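Local coordinates for cyclopropane mycolic acid synthase 3 (Mycobacterium tuberculosis, PDB 1L1E), which probably uses S-adenosyl-L-methionine to turn a double bond of an alpha mycolic acid, at the proximal position, into a cyclopropane ring, at residues L68-C73 and R132-G137; A138-G143 and E198-G203. All coordinates share one frame; numbering follows the deposited sequence.

Overall arrangement
Both interactions line the S-adenosyl-L-homocysteine site and follow one another along the chain, with Gly137 leading straight into Ala138. Interaction 1 pairs strands 67-71 and 132-136, neighbouring parallel strands in the middle of the mixed seven-stranded sheet, beneath the amino group of the cofactor product. Interaction 2, whose centre is about 16 Å away, joins the loop between strand 132-136 and helix 147-157 to the chain running out of helix 189-199. They touch where Ala138 CB packs on Ile71 O and Gly72 CA, and where Phe142 meets Ile71. The sheet core thus continues directly into the loop that flanks the nucleoside, linking the cofactor site to the helical part that follows strand 163-170.

Interaction 1 of 2, residues L68-C73 and R132-G137; sequences LLDIGC and RIVSIG. With SAH (S-adenosyl-L-homocysteine), chain D.
Val134 CG1 stands over one face of the Asp70 carboxylate, 3.9 Å from Asp70 CG. On the other face lies Cys73, from the turn that follows the strand, with its CB 3.5 Å from Asp70 CG. At the carboxylate's OD1 sits a water that also lies by Ile71 O and accepts a hydrogen bond from Ile136 N at 2.7 Å. It bridges the strands just where they splay past their last direct backbone bond. Val134 CG1 is tucked between its own backbone N and carbonyl carbon (chi1 62°), which also brings it to Leu68 CD1 at 3.7 Å. On the reverse side of the sheet Leu69 and Ile133 run side by side, and Ile133 CG2 reaches Ile71 CD1 at 4.1 Å.

The backbones pair in parallel, their axes 22° apart. Leu69 alternates as donor to Arg132 O and acceptor from Val134 N, 2.9 Å from Leu69 O. Val134 O then receives Ile71 N. Beyond the strands, the amino N of S-adenosyl-L-homocysteine donates to both Gly72 O and Ile136 O, 2.7 Å from each, so one carbonyl from each segment grips it. A glycine-rich turn after the first strand, under the amino acid end of the cofactor, is characteristic of the Rossmann-like class I methyltransferase fold.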
loop_
_atom_site.group_PDB
_atom_site.type_symbol
_atom_site.label_atom_id
_atom_site.label_comp_id
_atom_site.label_asym_id
_atom_site.label_seq_id
_atom_site.Cartn_x
_atom_site.Cartn_y
_atom_site.Cartn_z
ATOM N N LEU A 68 9.392 14.087 4.037
ATOM C CA LEU A 68 8.996 12.705 3.854
ATOM C C LEU A 68 8.551 12.488 2.416
ATOM O O LEU A 68 7.830 13.311 1.856
ATOM C CB LEU A 68 7.841 12.346 4.792
ATOM C CG LEU A 68 7.056 11.092 4.371
ATOM C CD1 LEU A 68 7.893 9.840 4.638
ATOM C CD2 LEU A 68 5.722 11.035 5.130
ATOM N N LEU A 69 9.010 11.385 1.827
ATOM C CA LEU A 69 8.635 10.997 0.476
ATOM C C LEU A 69 7.660 9.827 0.570
ATOM O O LEU A 69 7.947 8.818 1.229
ATOM C CB LEU A 69 9.861 10.532 -0.328
ATOM C CG LEU A 69 9.530 9.860 -1.664
ATOM C CD1 LEU A 69 8.887 10.855 -2.611
ATOM C CD2 LEU A 69 10.808 9.278 -2.279
ATOM N N ASP A 70 6.515 9.963 -0.087
ATOM C CA ASP A 70 5.512 8.903 -0.112
ATOM C C ASP A 70 5.539 8.321 -1.514
ATOM O O ASP A 70 5.100 8.973 -2.459
ATOM C CB ASP A 70 4.108 9.443 0.136
ATOM C CG ASP A 70 3.079 8.328 0.292
ATOM O OD1 ASP A 70 3.223 7.283 -0.383
ATOM O OD2 ASP A 70 2.123 8.493 1.080
ATOM N N ILE A 71 6.052 7.105 -1.651
ATOM C CA ILE A 71 6.097 6.470 -2.959
ATOM C C ILE A 71 4.813 5.701 -3.228
ATOM O O ILE A 71 4.569 4.657 -2.628
ATOM C CB ILE A 71 7.322 5.546 -3.082
ATOM C CG1 ILE A 71 8.594 6.386 -2.948
ATOM C CG2 ILE A 71 7.288 4.822 -4.432
ATOM C CD1 ILE A 71 9.899 5.641 -3.249
ATOM N N GLY A 72 4.001 6.229 -4.146
ATOM C CA GLY A 72 2.718 5.629 -4.472
ATOM C C GLY A 72 1.728 6.127 -3.437
ATOM O O GLY A 72 1.106 5.342 -2.710
ATOM N N CYS A 73 1.571 7.448 -3.388
ATOM C CA CYS A 73 0.727 8.104 -2.390
ATOM C C CYS A 73 -0.792 7.970 -2.441
ATOM O O CYS A 73 -1.471 8.478 -1.555
ATOM C CB CYS A 73 1.085 9.592 -2.340
ATOM S SG CYS A 73 0.724 10.468 -3.873
ATOM N N ARG A 132 13.204 10.685 5.017
ATOM C CA ARG A 132 12.579 9.390 5.248
ATOM C C ARG A 132 11.679 9.047 4.076
ATOM O O ARG A 132 11.331 9.919 3.277
ATOM C CB ARG A 132 11.736 9.442 6.532
ATOM C CG ARG A 132 12.492 9.878 7.788
ATOM C CD ARG A 132 13.496 8.827 8.219
ATOM N NE ARG A 132 14.024 9.067 9.563
ATOM C CZ ARG A 132 15.079 9.830 9.843
ATOM N NH1 ARG A 132 15.749 10.446 8.877
ATOM N NH2 ARG A 132 15.472 9.977 11.099
ATOM N N ILE A 133 11.290 7.776 3.993
ATOM C CA ILE A 133 10.435 7.304 2.909
ATOM C C ILE A 133 9.398 6.325 3.431
ATOM O O ILE A 133 9.666 5.544 4.351
ATOM C CB ILE A 133 11.261 6.583 1.823
ATOM C CG1 ILE A 133 12.217 7.559 1.150
ATOM C CG2 ILE A 133 10.333 5.954 0.769
ATOM C CD1 ILE A 133 13.199 6.860 0.200
ATOM N N VAL A 134 8.210 6.380 2.847
ATOM C CA VAL A 134 7.132 5.479 3.210
ATOM C C VAL A 134 6.492 5.017 1.902
ATOM O O VAL A 134 6.249 5.826 0.997
ATOM C CB VAL A 134 6.064 6.195 4.094
ATOM C CG1 VAL A 134 5.418 7.357 3.320
ATOM C CG2 VAL A 134 5.002 5.196 4.535
ATOM N N SER A 135 6.238 3.719 1.788
ATOM C CA SER A 135 5.616 3.167 0.587
ATOM C C SER A 135 4.644 2.079 1.031
ATOM O O SER A 135 5.056 1.036 1.537
ATOM C CB SER A 135 6.669 2.574 -0.348
ATOM O OG SER A 135 6.068 2.170 -1.570
ATOM N N ILE A 136 3.355 2.331 0.842
ATOM C CA ILE A 136 2.332 1.402 1.282
ATOM C C ILE A 136 1.458 0.903 0.145
ATOM O O ILE A 136 0.694 1.670 -0.437
ATOM C CB ILE A 136 1.434 2.081 2.361
ATOM C CG1 ILE A 136 2.282 2.466 3.570
ATOM C CG2 ILE A 136 0.320 1.152 2.796
ATOM C CD1 ILE A 136 1.548 3.381 4.558
ATOM N N GLY A 137 1.578 -0.387 -0.161
ATOM C CA GLY A 137 0.781 -0.989 -1.208
ATOM C C GLY A 137 1.148 -0.582 -2.624
ATOM O O GLY A 137 0.318 -0.688 -3.536
HETATM N N SAH D . -0.303 4.215 -0.640
HETATM C CA SAH D . -1.706 4.541 -0.901
HETATM C CB SAH D . -2.138 4.025 -2.291
HETATM C CG SAH D . -1.943 2.529 -2.556
HETATM S SD SAH D . -2.475 2.009 -4.195
HETATM C C SAH D . -2.616 3.924 0.175
HETATM O O SAH D . -2.084 3.288 1.090
HETATM O OXT SAH D . -3.843 4.061 0.070
HETATM C "C5'" SAH D . -0.884 1.989 -5.089
HETATM C "C4'" SAH D . -0.255 3.368 -5.325
HETATM O "O4'" SAH D . 1.123 3.276 -5.790
HETATM C "C3'" SAH D . -0.978 4.191 -6.388
HETATM O "O3'" SAH D . -0.955 5.572 -5.960
HETATM C "C2'" SAH D . -0.143 3.979 -7.622
HETATM O "O2'" SAH D . -0.395 4.974 -8.618
HETATM C "C1'" SAH D . 1.237 4.010 -7.037
HETATM N N9 SAH D . 2.286 3.416 -7.895
HETATM C C8 SAH D . 2.339 2.222 -8.541
HETATM N N7 SAH D . 3.406 1.963 -9.222
HETATM C C5 SAH D . 4.173 3.104 -9.023
HETATM C C6 SAH D . 5.471 3.511 -9.473
HETATM N N6 SAH D . 6.245 2.746 -10.257
HETATM N N1 SAH D . 5.935 4.750 -9.071
HETATM C C2 SAH D . 5.160 5.528 -8.276
HETATM N N3 SAH D . 3.932 5.251 -7.791
HETATM C C4 SAH D . 3.493 4.011 -8.209
HETATM O O HOH W 1 2.796 4.793 -0.064
#

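Interaction 2 of 2, residues A138-G143 and E198-G203. With SAH (S-adenosyl-L-homocysteine), chain D.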
loop_
_atom_site.group_PDB
_atom_site.type_symbol
_atom_site.label_atom_id
_atom_site.label_comp_id
_atom_site.label_asym_id
_atom_site.label_seq_id
_atom_site.Cartn_x
_atom_site.Cartn_y
_atom_site.Cartn_z
ATOM N N ALA A 138 2.374 -0.117 -2.825
ATOM C CA ALA A 138 2.804 0.281 -4.169
ATOM C C ALA A 138 3.696 -0.784 -4.802
ATOM O O ALA A 138 3.578 -1.091 -5.993
ATOM C CB ALA A 138 3.560 1.587 -4.105
ATOM N N PHE A 139 4.594 -1.321 -3.981
ATOM C CA PHE A 139 5.568 -2.333 -4.369
ATOM C C PHE A 139 5.005 -3.498 -5.191
ATOM O O PHE A 139 5.693 -4.031 -6.058
ATOM C CB PHE A 139 6.235 -2.871 -3.099
ATOM C CG PHE A 139 7.494 -3.635 -3.343
ATOM C CD1 PHE A 139 8.691 -2.971 -3.546
ATOM C CD2 PHE A 139 7.483 -5.020 -3.376
ATOM C CE1 PHE A 139 9.870 -3.684 -3.779
ATOM C CE2 PHE A 139 8.647 -5.743 -3.607
ATOM C CZ PHE A 139 9.845 -5.077 -3.809
ATOM N N GLU A 140 3.767 -3.896 -4.914
ATOM C CA GLU A 140 3.138 -5.000 -5.636
ATOM C C GLU A 140 2.951 -4.710 -7.125
ATOM O O GLU A 140 2.766 -5.633 -7.921
ATOM C CB GLU A 140 1.774 -5.339 -5.021
ATOM C CG GLU A 140 1.834 -5.762 -3.563
ATOM C CD GLU A 140 1.538 -4.617 -2.607
ATOM O OE1 GLU A 140 2.065 -3.492 -2.814
ATOM O OE2 GLU A 140 0.776 -4.854 -1.645
ATOM N N HIS A 141 2.994 -3.430 -7.493
ATOM C CA HIS A 141 2.816 -3.021 -8.889
ATOM C C HIS A 141 4.123 -2.834 -9.669
ATOM O O HIS A 141 4.092 -2.621 -10.876
ATOM C CB HIS A 141 2.051 -1.695 -8.950
ATOM C CG HIS A 141 0.661 -1.768 -8.407
ATOM N ND1 HIS A 141 -0.416 -2.163 -9.170
ATOM C CD2 HIS A 141 0.172 -1.496 -7.175
ATOM C CE1 HIS A 141 -1.511 -2.127 -8.432
ATOM N NE2 HIS A 141 -1.181 -1.726 -7.217
ATOM N N PHE A 142 5.258 -2.913 -8.990
ATOM C CA PHE A 142 6.558 -2.679 -9.628
ATOM C C PHE A 142 7.054 -3.752 -10.605
ATOM O O PHE A 142 7.574 -3.432 -11.678
ATOM C CB PHE A 142 7.638 -2.466 -8.557
ATOM C CG PHE A 142 7.373 -1.305 -7.623
ATOM C CD1 PHE A 142 8.160 -1.127 -6.490
ATOM C CD2 PHE A 142 6.333 -0.409 -7.859
ATOM C CE1 PHE A 142 7.912 -0.074 -5.599
ATOM C CE2 PHE A 142 6.082 0.643 -6.975
ATOM C CZ PHE A 142 6.874 0.807 -5.843
ATOM N N GLY A 143 6.900 -5.016 -10.229
ATOM C CA GLY A 143 7.382 -6.094 -11.075
ATOM C C GLY A 143 8.788 -6.431 -10.622
ATOM O O GLY A 143 9.611 -5.541 -10.430
ATOM N N GLU A 198 -5.821 -8.722 -13.415
ATOM C CA GLU A 198 -6.771 -7.646 -13.179
ATOM C C GLU A 198 -6.376 -6.641 -12.095
ATOM O O GLU A 198 -6.481 -5.430 -12.300
ATOM C CB GLU A 198 -8.138 -8.238 -12.831
ATOM C CG GLU A 198 -8.640 -9.282 -13.815
ATOM C CD GLU A 198 -8.649 -8.778 -15.243
ATOM O OE1 GLU A 198 -9.056 -7.618 -15.456
ATOM O OE2 GLU A 198 -8.258 -9.540 -16.155
ATOM N N ILE A 199 -5.918 -7.137 -10.949
ATOM C CA ILE A 199 -5.559 -6.261 -9.833
ATOM C C ILE A 199 -4.142 -5.698 -9.843
ATOM O O ILE A 199 -3.935 -4.547 -9.463
ATOM C CB ILE A 199 -5.781 -6.979 -8.482
ATOM C CG1 ILE A 199 -7.203 -7.548 -8.423
ATOM C CG2 ILE A 199 -5.549 -6.010 -7.330
ATOM C CD1 ILE A 199 -8.302 -6.505 -8.577
ATOM N N PHE A 200 -3.166 -6.499 -10.261
ATOM C CA PHE A 200 -1.787 -6.024 -10.288
ATOM C C PHE A 200 -1.119 -6.196 -11.659
ATOM O O PHE A 200 -0.036 -6.779 -11.770
ATOM C CB PHE A 200 -0.967 -6.741 -9.203
ATOM C CG PHE A 200 -1.458 -6.489 -7.793
ATOM C CD1 PHE A 200 -1.873 -7.547 -6.986
ATOM C CD2 PHE A 200 -1.490 -5.200 -7.271
ATOM C CE1 PHE A 200 -2.310 -7.324 -5.680
ATOM C CE2 PHE A 200 -1.926 -4.966 -5.966
ATOM C CZ PHE A 200 -2.337 -6.033 -5.171
ATOM N N PRO A 201 -1.754 -5.672 -12.724
ATOM C CA PRO A 201 -1.213 -5.771 -14.086
ATOM C C PRO A 201 0.254 -5.355 -14.149
ATOM O O PRO A 201 0.599 -4.213 -13.831
ATOM C CB PRO A 201 -2.103 -4.816 -14.883
ATOM C CG PRO A 201 -3.400 -4.869 -14.150
ATOM C CD PRO A 201 -2.959 -4.825 -12.705
ATOM N N GLY A 202 1.111 -6.279 -14.573
ATOM C CA GLY A 202 2.531 -5.987 -14.664
ATOM C C GLY A 202 3.158 -5.953 -13.283
ATOM O O GLY A 202 4.299 -5.521 -13.110
ATOM N N GLY A 203 2.400 -6.412 -12.296
ATOM C CA GLY A 203 2.885 -6.423 -10.932
ATOM C C GLY A 203 3.515 -7.745 -10.542
ATOM O O GLY A 203 3.852 -8.562 -11.399
HETATM N N SAH D . -0.303 4.215 -0.640
HETATM C CA SAH D . -1.706 4.541 -0.901
HETATM C CB SAH D . -2.138 4.025 -2.291
HETATM C CG SAH D . -1.943 2.529 -2.556
HETATM S SD SAH D . -2.475 2.009 -4.195
HETATM C C SAH D . -2.616 3.924 0.175
HETATM O O SAH D . -2.084 3.288 1.090
HETATM O OXT SAH D . -3.843 4.061 0.070
HETATM C "C5'" SAH D . -0.884 1.989 -5.089
HETATM C "C4'" SAH D . -0.255 3.368 -5.325
HETATM O "O4'" SAH D . 1.123 3.276 -5.790
HETATM C "C3'" SAH D . -0.978 4.191 -6.388
HETATM O "O3'" SAH D . -0.955 5.572 -5.960
HETATM C "C2'" SAH D . -0.143 3.979 -7.622
HETATM O "O2'" SAH D . -0.395 4.974 -8.618
HETATM C "C1'" SAH D . 1.237 4.010 -7.037
HETATM N N9 SAH D . 2.286 3.416 -7.895
HETATM C C8 SAH D . 2.339 2.222 -8.541
HETATM N N7 SAH D . 3.406 1.963 -9.222
HETATM C C5 SAH D . 4.173 3.104 -9.023
HETATM C C6 SAH D . 5.471 3.511 -9.473
HETATM N N6 SAH D . 6.245 2.746 -10.257
HETATM N N1 SAH D . 5.935 4.750 -9.071
HETATM C C2 SAH D . 5.160 5.528 -8.276
HETATM N N3 SAH D . 3.932 5.251 -7.791
HETATM C C4 SAH D . 3.493 4.011 -8.209
#
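His141 reaches across to Phe200 with its imidazole, starting from a CB that rests beside the adenine of S-adenosyl-L-homocysteine, 3.9 Å from SAH N7. CG lies anti to the carbonyl carbon (chi1 -63°), which carries the ring away from the adenine and over to the other segment. Next, CD2 passes near the ligand's C5', while ND1 and NE2 both lie close to the Phe200 edge. At the far end CE1 comes within 3.3 Å of Phe200 CD2 and 3.6 Å of Ile199 O. The rings form a T-shaped pair, the phenyl edge directed at the imidazole face, with planes at 70° and centroids 4.9 Å apart.

Phe200 is itself held between two side chains: Glu140 CB makes a CH-pi contact over one face, 4.1 Å from the ring centroid, and Ile199 CG2 covers the opposite face. Beyond the rings, a type II turn from Phe200 to Gly203 brings the backbones together, so that Gly203 CA comes 3.1 Å from Glu140 O. Glu140 OE2 turns elsewhere, to the backbone N of Ile169; both residues line the pocket of a carbonate ion, probably from the crystallisation liquor.

This contact lies just past the C-terminal end of strand 132-136: Phe200 packs on Ile169 and Glu140 on Thr168 of strand 163-170, while Phe142 meets Phe150 of helix 147-157, and helix 189-199 leads into the turn.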